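Local coordinates for putative capsid protein of prophage (Escherichia coli CFT073, PDB 3BQW) that probably forms part of the protein shell of a prophage-derived virus particle, as a member of the phage major capsid protein E family, at residues A[169-174]-A[344-349]; A[177-182]-A[191-196]; A[211-216]-A[280-285]. All coordinates share one frame; numbering follows the deposited sequence.

Contact 1 joins the two ends of a long excursion of the chain: 169-174 opens it, 344-349 comes back almost at the C-terminus, and contacts 2 and 3 follow one another in between. The centres are close, about 11 Å from contact 1 to either of the others and about 12 Å between contacts 2 and 3. Strands 346-349 and 281-285 are antiparallel neighbours in one mixed sheet, so contacts 1 and 3 share that sheet. Contact 2 adds helix 190-198, whose Y196 lies against V348 and L284, and W179, which reaches T216 and V213. Strand 346-349, touching both other contacts, thus builds the end of the chain into one compact region of this presumed capsid fold.

Contact 1. Residues A[169-174]-A[344-349]; sequences NIIEQA and KFVTVK
I171 and T347 meet through their main chains in a parallel strand pair. The axes of strands 170-172 and 346-349 come within 4.7 Å, their N-to-C directions differing by 19°. Four backbone bonds form the ladder: T347 N to N169 O, I171 N to T347 O at 2.7 Å, K349 N to I171 O, and Q173 N to K349 O at 2.9 Å. I171 uses both its N and its O, bonding to the residues before and after V348, the pattern expected of a parallel bridge. Weaker CA-H...O contacts fill the gaps, as from V348 CA to I171 O at 3.3 Å. At the far end one water accepts from A174 N and donates to K349 O, giving that carbonyl a second partner.

Apolar contact lies on the face carrying V346, I171 and V348. I171 keeps CG1 beside its backbone N (chi1 -62°), and the extended branch brings CD1 to 3.8 Å from V346 CG1. Its CB lies 4.1 Å from V348 CG2, the two side chains running alongside with the same heading. Y196 of helix 190-198 packs on both I171 and V348.

The opposite face carries I170 and T347 as well as the charged pair E172 and K349. These two run alongside, with E172 OE2 3.8 Å from K349 CD; the ammonium itself reaches past to a salt bridge with D280.

Strand 346-349 is thus the middle one of 170-172, 346-349 and 281-285 within a mixed sheet, parallel to the first and antiparallel to the last.

Contact 2. Residues A[177-182]-A[191-196]; sequences KKWSEQ and YDIELY
W179 and D192 run alongside one another with opposite headings, the indole presenting its pyrrole edge to the carboxylate. W179 NE1 donates to D192 OD2 at 2.9 Å with an N-H...O angle of 158°. The acceptor lies in the plane of the indole, but the carboxylate is turned 49° from it. OD2 sits too close to another atom, so its position, and with it the geometry of this bond, is less sure. Farther along the same ring, CZ2 meets I193 CG1 at 4.2 Å, also at the edge.

K177 lies across the D192 side chain, nearly perpendicular to it. Its CD passes 3.7 Å from D192 OD1, and the bend at chi3 (-65°) carries NZ to 4.7 Å from that oxygen, beyond direct contact. Water bridges the gap, accepting from K177 NZ and donating to D192 OD1 at 2.6 Å. OD1 thus takes the water and OD2 the indole N-H.

A second water donates to K177 O at 2.7 Å and to Y196 OH at 2.6 Å, lying in the plane of the tyrosine ring. One face of that ring carries the D192 carbonyl O over its centre, and its hydroxyl also meets the side chain of Q173.

The loop 177-182 is thereby fastened to helix 190-198 on one side, while W179 continues to T216 and L217 of helix 211-218 and meets F220 edge-to-face, so its indole is wedged between elements following strands 170-172 and 206-209.

Contact 3. Residues A[211-216]-A[280-285]; sequences AEVWRT and DLLVLG
Helix 211-218, which follows strand 206-209 directly, sets V213 against the start of the neighbouring strand 281-285. V213 carries most of the contact, its two methyls meeting different partners. With CG1 anti to the backbone N (chi1 179°), that branch meets L282 CD2 at 3.9 Å, the leucine side chain lying athwart that of the valine. CG2 instead lies over main chain, 3.4 Å from both L281 O and D280 C. E212 adds a looser touch, its CB 4.2 Å from D280 N, and its carboxylate then turns off to R215.

The polar bonds near the contact lie mainly within the helix. R215 grips E212 side-on: NE bonds to OE1 at 2.8 Å and NH2 to OE2 at 2.7 Å, the latter on the syn lone pair. E212 O receives T216 N and T216 OG1 from opposite faces of its plane. The D280 carboxylate is engaged by K349.

Backbone bonds join V213 to P279 and L281 to G210, tying the helix start to the strand approach. This is a strand-to-helix connection packed over the end of a mixed sheet, in which 206-209 and 281-285 are antiparallel partners.

Contact 1. Residues A[169-174]-A[344-349]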
# COMPACT_ATOMS: atom_id res chain seq x y z
N ASN A 169 -20.04 -8.42 -3.22
CA ASN A 169 -19.28 -7.22 -2.81
C ASN A 169 -18.50 -6.56 -3.95
O ASN A 169 -17.97 -5.47 -3.78
CB ASN A 169 -18.32 -7.54 -1.66
CG ASN A 169 -19.02 -7.68 -0.35
OD1 ASN A 169 -18.56 -7.14 0.67
ND2 ASN A 169 -20.14 -8.39 -0.34
N ILE A 170 -18.41 -7.25 -5.08
CA ILE A 170 -17.71 -6.74 -6.24
C ILE A 170 -18.78 -6.55 -7.29
O ILE A 170 -19.34 -7.51 -7.78
CB ILE A 170 -16.62 -7.71 -6.76
CG1 ILE A 170 -15.53 -7.94 -5.72
CG2 ILE A 170 -15.94 -7.19 -8.04
CD1 ILE A 170 -14.60 -9.12 -6.10
N ILE A 171 -19.06 -5.29 -7.61
CA ILE A 171 -20.24 -4.93 -8.39
C ILE A 171 -19.79 -4.28 -9.69
O ILE A 171 -18.84 -3.52 -9.71
CB ILE A 171 -21.13 -3.94 -7.59
CG1 ILE A 171 -21.64 -4.58 -6.28
CG2 ILE A 171 -22.26 -3.40 -8.47
CD1 ILE A 171 -22.49 -3.63 -5.37
N GLU A 172 -20.47 -4.59 -10.77
CA GLU A 172 -20.22 -3.88 -12.02
C GLU A 172 -21.49 -3.21 -12.49
O GLU A 172 -22.51 -3.84 -12.58
CB GLU A 172 -19.73 -4.85 -13.09
CG GLU A 172 -18.36 -5.38 -12.77
CD GLU A 172 -17.74 -6.15 -13.92
OE1 GLU A 172 -18.47 -6.52 -14.86
OE2 GLU A 172 -16.51 -6.39 -13.88
N GLN A 173 -21.41 -1.92 -12.80
CA GLN A 173 -22.57 -1.21 -13.34
C GLN A 173 -23.11 -1.83 -14.64
O GLN A 173 -24.31 -1.79 -14.88
CB GLN A 173 -22.28 0.27 -13.52
CG GLN A 173 -22.32 1.04 -12.19
CD GLN A 173 -22.49 2.55 -12.36
OE1 GLN A 173 -22.92 3.26 -11.44
NE2 GLN A 173 -22.15 3.04 -13.52
N ALA A 174 -22.24 -2.43 -15.43
CA ALA A 174 -22.67 -3.10 -16.67
C ALA A 174 -23.61 -4.29 -16.46
O ALA A 174 -24.21 -4.71 -17.42
CB ALA A 174 -21.45 -3.54 -17.50
N LYS A 344 -16.51 -6.12 4.63
CA LYS A 344 -16.93 -4.73 4.80
C LYS A 344 -16.41 -3.79 3.71
O LYS A 344 -16.40 -2.56 3.90
CB LYS A 344 -16.46 -4.25 6.17
CG LYS A 344 -17.09 -5.01 7.32
CD LYS A 344 -16.57 -4.45 8.66
CE LYS A 344 -17.35 -5.06 9.86
NZ LYS A 344 -16.43 -5.25 11.01
N PHE A 345 -15.97 -4.35 2.58
CA PHE A 345 -15.53 -3.58 1.42
C PHE A 345 -16.43 -3.91 0.25
O PHE A 345 -16.70 -5.08 -0.01
CB PHE A 345 -14.10 -3.97 1.06
CG PHE A 345 -13.11 -3.60 2.12
CD1 PHE A 345 -12.70 -2.27 2.26
CD2 PHE A 345 -12.59 -4.55 2.96
CE1 PHE A 345 -11.79 -1.92 3.20
CE2 PHE A 345 -11.68 -4.20 3.92
CZ PHE A 345 -11.27 -2.88 4.04
N VAL A 346 -16.93 -2.87 -0.43
CA VAL A 346 -17.68 -3.03 -1.65
C VAL A 346 -16.94 -2.25 -2.74
O VAL A 346 -16.62 -1.09 -2.57
CB VAL A 346 -19.14 -2.51 -1.49
CG1 VAL A 346 -19.90 -2.57 -2.82
CG2 VAL A 346 -19.90 -3.29 -0.36
N THR A 347 -16.66 -2.90 -3.86
CA THR A 347 -16.01 -2.24 -5.01
C THR A 347 -16.97 -2.21 -6.23
O THR A 347 -17.59 -3.22 -6.58
CB THR A 347 -14.68 -2.93 -5.38
OG1 THR A 347 -13.81 -2.92 -4.24
CG2 THR A 347 -13.97 -2.25 -6.58
N VAL A 348 -17.08 -1.04 -6.84
CA VAL A 348 -17.97 -0.84 -7.96
C VAL A 348 -17.21 -0.33 -9.17
O VAL A 348 -16.46 0.64 -9.07
CB VAL A 348 -19.15 0.10 -7.63
CG1 VAL A 348 -20.22 0.13 -8.81
CG2 VAL A 348 -19.79 -0.31 -6.31
N LYS A 349 -17.34 -1.05 -10.29
CA LYS A 349 -16.84 -0.61 -11.59
C LYS A 349 -17.94 0.16 -12.28
O LYS A 349 -18.97 -0.39 -12.64
CB LYS A 349 -16.43 -1.81 -12.43
CG LYS A 349 -15.66 -1.49 -13.69
CD LYS A 349 -15.35 -2.78 -14.45
CE LYS A 349 -14.95 -2.50 -15.89
NZ LYS A 349 -13.58 -1.91 -15.91
O HOH W 1 -19.39 -2.05 -15.16

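Contact 2. Residues A[177-182]-A[191-196]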
# COMPACT_ATOMS: atom_id res chain seq x y z
N LYS A 177 -27.61 -0.73 -13.77
CA LYS A 177 -27.78 0.66 -14.17
C LYS A 177 -26.43 1.36 -14.36
O LYS A 177 -25.66 1.50 -13.42
CB LYS A 177 -28.61 1.34 -13.09
CG LYS A 177 -28.95 2.80 -13.33
CD LYS A 177 -29.94 3.35 -12.27
CE LYS A 177 -31.32 2.68 -12.34
NZ LYS A 177 -32.35 3.48 -11.61
N LYS A 178 -26.13 1.76 -15.59
CA LYS A 178 -24.92 2.52 -15.89
C LYS A 178 -25.10 4.03 -15.68
O LYS A 178 -26.05 4.63 -16.18
CB LYS A 178 -24.49 2.29 -17.33
CG LYS A 178 -24.21 0.86 -17.71
CD LYS A 178 -23.47 0.83 -19.03
CE LYS A 178 -23.42 -0.56 -19.64
NZ LYS A 178 -22.83 -0.52 -21.02
N TRP A 179 -24.16 4.66 -15.00
CA TRP A 179 -24.20 6.11 -14.79
C TRP A 179 -24.09 6.91 -16.08
O TRP A 179 -24.70 7.97 -16.21
CB TRP A 179 -23.11 6.55 -13.81
CG TRP A 179 -23.49 6.46 -12.38
CD1 TRP A 179 -24.73 6.21 -11.89
CD2 TRP A 179 -22.65 6.70 -11.25
NE1 TRP A 179 -24.71 6.23 -10.52
CE2 TRP A 179 -23.45 6.54 -10.10
CE3 TRP A 179 -21.29 7.01 -11.09
CZ2 TRP A 179 -22.95 6.68 -8.82
CZ3 TRP A 179 -20.79 7.14 -9.82
CH2 TRP A 179 -21.61 6.96 -8.69
N SER A 180 -23.31 6.40 -17.02
CA SER A 180 -23.10 7.07 -18.29
C SER A 180 -24.43 7.25 -19.05
O SER A 180 -24.58 8.18 -19.83
CB SER A 180 -22.09 6.27 -19.12
OG SER A 180 -22.63 5.00 -19.45
N GLU A 181 -25.40 6.39 -18.76
CA GLU A 181 -26.69 6.36 -19.42
C GLU A 181 -27.77 7.09 -18.64
O GLU A 181 -28.93 7.09 -19.06
CB GLU A 181 -27.11 4.90 -19.64
CG GLU A 181 -26.24 4.16 -20.66
CD GLU A 181 -26.65 2.71 -20.89
OE1 GLU A 181 -27.60 2.23 -20.23
OE2 GLU A 181 -26.00 2.03 -21.72
N GLN A 182 -27.43 7.70 -17.51
CA GLN A 182 -28.45 8.37 -16.72
C GLN A 182 -28.59 9.83 -17.11
O GLN A 182 -27.70 10.41 -17.72
CB GLN A 182 -28.19 8.23 -15.23
CG GLN A 182 -28.08 6.80 -14.75
CD GLN A 182 -29.23 5.93 -15.22
OE1 GLN A 182 -30.38 6.32 -15.10
NE2 GLN A 182 -28.91 4.78 -15.80
N TYR A 191 -28.73 7.15 -4.49
CA TYR A 191 -29.53 5.95 -4.28
C TYR A 191 -28.86 4.71 -4.86
O TYR A 191 -29.07 3.60 -4.36
CB TYR A 191 -30.97 6.15 -4.76
CG TYR A 191 -31.67 7.16 -3.88
CD1 TYR A 191 -31.96 6.86 -2.53
CD2 TYR A 191 -32.02 8.42 -4.37
CE1 TYR A 191 -32.57 7.79 -1.69
CE2 TYR A 191 -32.64 9.36 -3.55
CZ TYR A 191 -32.90 9.04 -2.20
OH TYR A 191 -33.52 9.97 -1.38
N ASP A 192 -28.03 4.90 -5.87
CA ASP A 192 -27.16 3.81 -6.33
C ASP A 192 -26.08 3.53 -5.31
O ASP A 192 -25.79 2.37 -5.01
CB ASP A 192 -26.53 4.14 -7.66
CG ASP A 192 -27.54 4.48 -8.73
OD1 ASP A 192 -28.56 3.78 -8.89
OD2 ASP A 192 -27.31 5.48 -9.42
N ILE A 193 -25.47 4.59 -4.78
CA ILE A 193 -24.38 4.42 -3.81
C ILE A 193 -24.92 3.68 -2.58
O ILE A 193 -24.27 2.77 -2.08
CB ILE A 193 -23.74 5.78 -3.43
CG1 ILE A 193 -22.95 6.34 -4.63
CG2 ILE A 193 -22.83 5.62 -2.23
CD1 ILE A 193 -22.73 7.82 -4.58
N GLU A 194 -26.12 4.06 -2.13
CA GLU A 194 -26.79 3.39 -1.03
C GLU A 194 -27.00 1.93 -1.34
O GLU A 194 -26.73 1.07 -0.52
CB GLU A 194 -28.14 4.06 -0.74
CG GLU A 194 -28.04 5.32 0.11
CD GLU A 194 -27.78 5.05 1.60
OE1 GLU A 194 -27.64 3.87 1.98
OE2 GLU A 194 -27.72 6.02 2.39
N LEU A 195 -27.48 1.65 -2.55
CA LEU A 195 -27.62 0.28 -3.03
C LEU A 195 -26.30 -0.49 -2.98
O LEU A 195 -26.29 -1.63 -2.53
CB LEU A 195 -28.22 0.24 -4.46
CG LEU A 195 -29.75 0.27 -4.50
CD1 LEU A 195 -30.30 0.67 -5.90
CD2 LEU A 195 -30.33 -1.07 -4.06
N TYR A 196 -25.20 0.10 -3.43
CA TYR A 196 -23.90 -0.60 -3.38
C TYR A 196 -23.46 -0.86 -1.94
O TYR A 196 -22.95 -1.93 -1.62
CB TYR A 196 -22.80 0.17 -4.13
CG TYR A 196 -23.17 0.63 -5.50
CD1 TYR A 196 -23.93 -0.17 -6.36
CD2 TYR A 196 -22.77 1.88 -5.96
CE1 TYR A 196 -24.29 0.28 -7.61
CE2 TYR A 196 -23.12 2.33 -7.24
CZ TYR A 196 -23.87 1.52 -8.04
OH TYR A 196 -24.22 1.96 -9.30
O HOH W 2 -25.66 0.46 -10.92
O HOH W 3 -31.07 4.46 -8.93

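Contact 3. Residues A[211-216]-A[280-285]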
# COMPACT_ATOMS: atom_id res chain seq x y z
N ALA A 211 -10.47 8.64 -10.79
CA ALA A 211 -10.70 9.94 -11.43
C ALA A 211 -11.92 9.98 -12.31
O ALA A 211 -12.60 11.00 -12.39
CB ALA A 211 -9.44 10.35 -12.27
N GLU A 212 -12.17 8.88 -13.00
CA GLU A 212 -13.28 8.78 -13.92
C GLU A 212 -14.57 8.71 -13.12
O GLU A 212 -15.55 9.36 -13.47
CB GLU A 212 -13.07 7.56 -14.82
CG GLU A 212 -14.23 7.21 -15.75
CD GLU A 212 -14.68 8.36 -16.61
OE1 GLU A 212 -13.84 9.22 -16.96
OE2 GLU A 212 -15.89 8.41 -16.95
N VAL A 213 -14.55 7.97 -12.01
CA VAL A 213 -15.69 7.96 -11.09
C VAL A 213 -16.03 9.36 -10.57
O VAL A 213 -17.19 9.76 -10.58
CB VAL A 213 -15.50 7.02 -9.88
CG1 VAL A 213 -16.73 7.11 -8.96
CG2 VAL A 213 -15.25 5.59 -10.34
N TRP A 214 -15.04 10.10 -10.11
CA TRP A 214 -15.28 11.44 -9.59
C TRP A 214 -15.84 12.37 -10.68
O TRP A 214 -16.81 13.05 -10.43
CB TRP A 214 -14.01 12.02 -9.00
CG TRP A 214 -14.13 13.44 -8.61
CD1 TRP A 214 -13.39 14.48 -9.10
CD2 TRP A 214 -15.04 14.02 -7.65
NE1 TRP A 214 -13.77 15.66 -8.49
CE2 TRP A 214 -14.78 15.41 -7.60
CE3 TRP A 214 -16.04 13.49 -6.82
CZ2 TRP A 214 -15.47 16.28 -6.76
CZ3 TRP A 214 -16.73 14.35 -5.98
CH2 TRP A 214 -16.45 15.74 -5.96
N ARG A 215 -15.24 12.34 -11.87
CA ARG A 215 -15.73 13.10 -13.04
C ARG A 215 -17.24 12.87 -13.29
O ARG A 215 -18.03 13.82 -13.45
CB ARG A 215 -14.89 12.72 -14.27
CG ARG A 215 -15.13 13.54 -15.53
CD ARG A 215 -14.53 12.90 -16.81
NE ARG A 215 -15.23 11.68 -17.26
CZ ARG A 215 -16.47 11.66 -17.79
NH1 ARG A 215 -17.17 12.78 -17.96
NH2 ARG A 215 -17.03 10.51 -18.16
N THR A 216 -17.63 11.60 -13.34
CA THR A 216 -19.01 11.21 -13.61
C THR A 216 -19.97 11.60 -12.48
O THR A 216 -21.00 12.23 -12.72
CB THR A 216 -19.08 9.70 -13.82
OG1 THR A 216 -18.17 9.34 -14.86
CG2 THR A 216 -20.51 9.24 -14.18
N ASP A 280 -11.94 3.89 -13.06
CA ASP A 280 -13.40 3.64 -13.15
C ASP A 280 -13.96 2.85 -11.96
O ASP A 280 -15.12 2.44 -11.98
CB ASP A 280 -13.77 2.94 -14.47
CG ASP A 280 -13.16 1.56 -14.61
OD1 ASP A 280 -12.27 1.18 -13.81
OD2 ASP A 280 -13.57 0.84 -15.53
N LEU A 281 -13.14 2.67 -10.92
CA LEU A 281 -13.51 1.98 -9.68
C LEU A 281 -13.72 2.94 -8.49
O LEU A 281 -13.01 3.95 -8.34
CB LEU A 281 -12.44 0.96 -9.25
CG LEU A 281 -12.12 -0.17 -10.23
CD1 LEU A 281 -10.97 -1.07 -9.66
CD2 LEU A 281 -13.35 -0.99 -10.59
N LEU A 282 -14.69 2.57 -7.64
CA LEU A 282 -14.91 3.22 -6.34
C LEU A 282 -15.00 2.11 -5.31
O LEU A 282 -15.49 1.00 -5.61
CB LEU A 282 -16.22 4.06 -6.30
CG LEU A 282 -17.59 3.38 -6.40
CD1 LEU A 282 -18.07 2.94 -4.97
CD2 LEU A 282 -18.68 4.25 -7.12
N VAL A 283 -14.52 2.41 -4.11
CA VAL A 283 -14.50 1.48 -3.00
C VAL A 283 -15.25 2.11 -1.85
O VAL A 283 -15.01 3.25 -1.48
CB VAL A 283 -13.06 1.17 -2.55
CG1 VAL A 283 -13.05 0.26 -1.33
CG2 VAL A 283 -12.27 0.55 -3.68
N LEU A 284 -16.20 1.36 -1.30
CA LEU A 284 -16.92 1.75 -0.11
C LEU A 284 -16.39 0.94 1.05
O LEU A 284 -16.30 -0.29 0.96
CB LEU A 284 -18.41 1.50 -0.29
CG LEU A 284 -19.07 2.52 -1.22
CD1 LEU A 284 -20.39 1.92 -1.75
CD2 LEU A 284 -19.25 3.89 -0.51
N GLY A 285 -15.99 1.63 2.11
CA GLY A 285 -15.48 0.96 3.30
C GLY A 285 -15.75 1.73 4.57
O GLY A 285 -16.43 2.76 4.56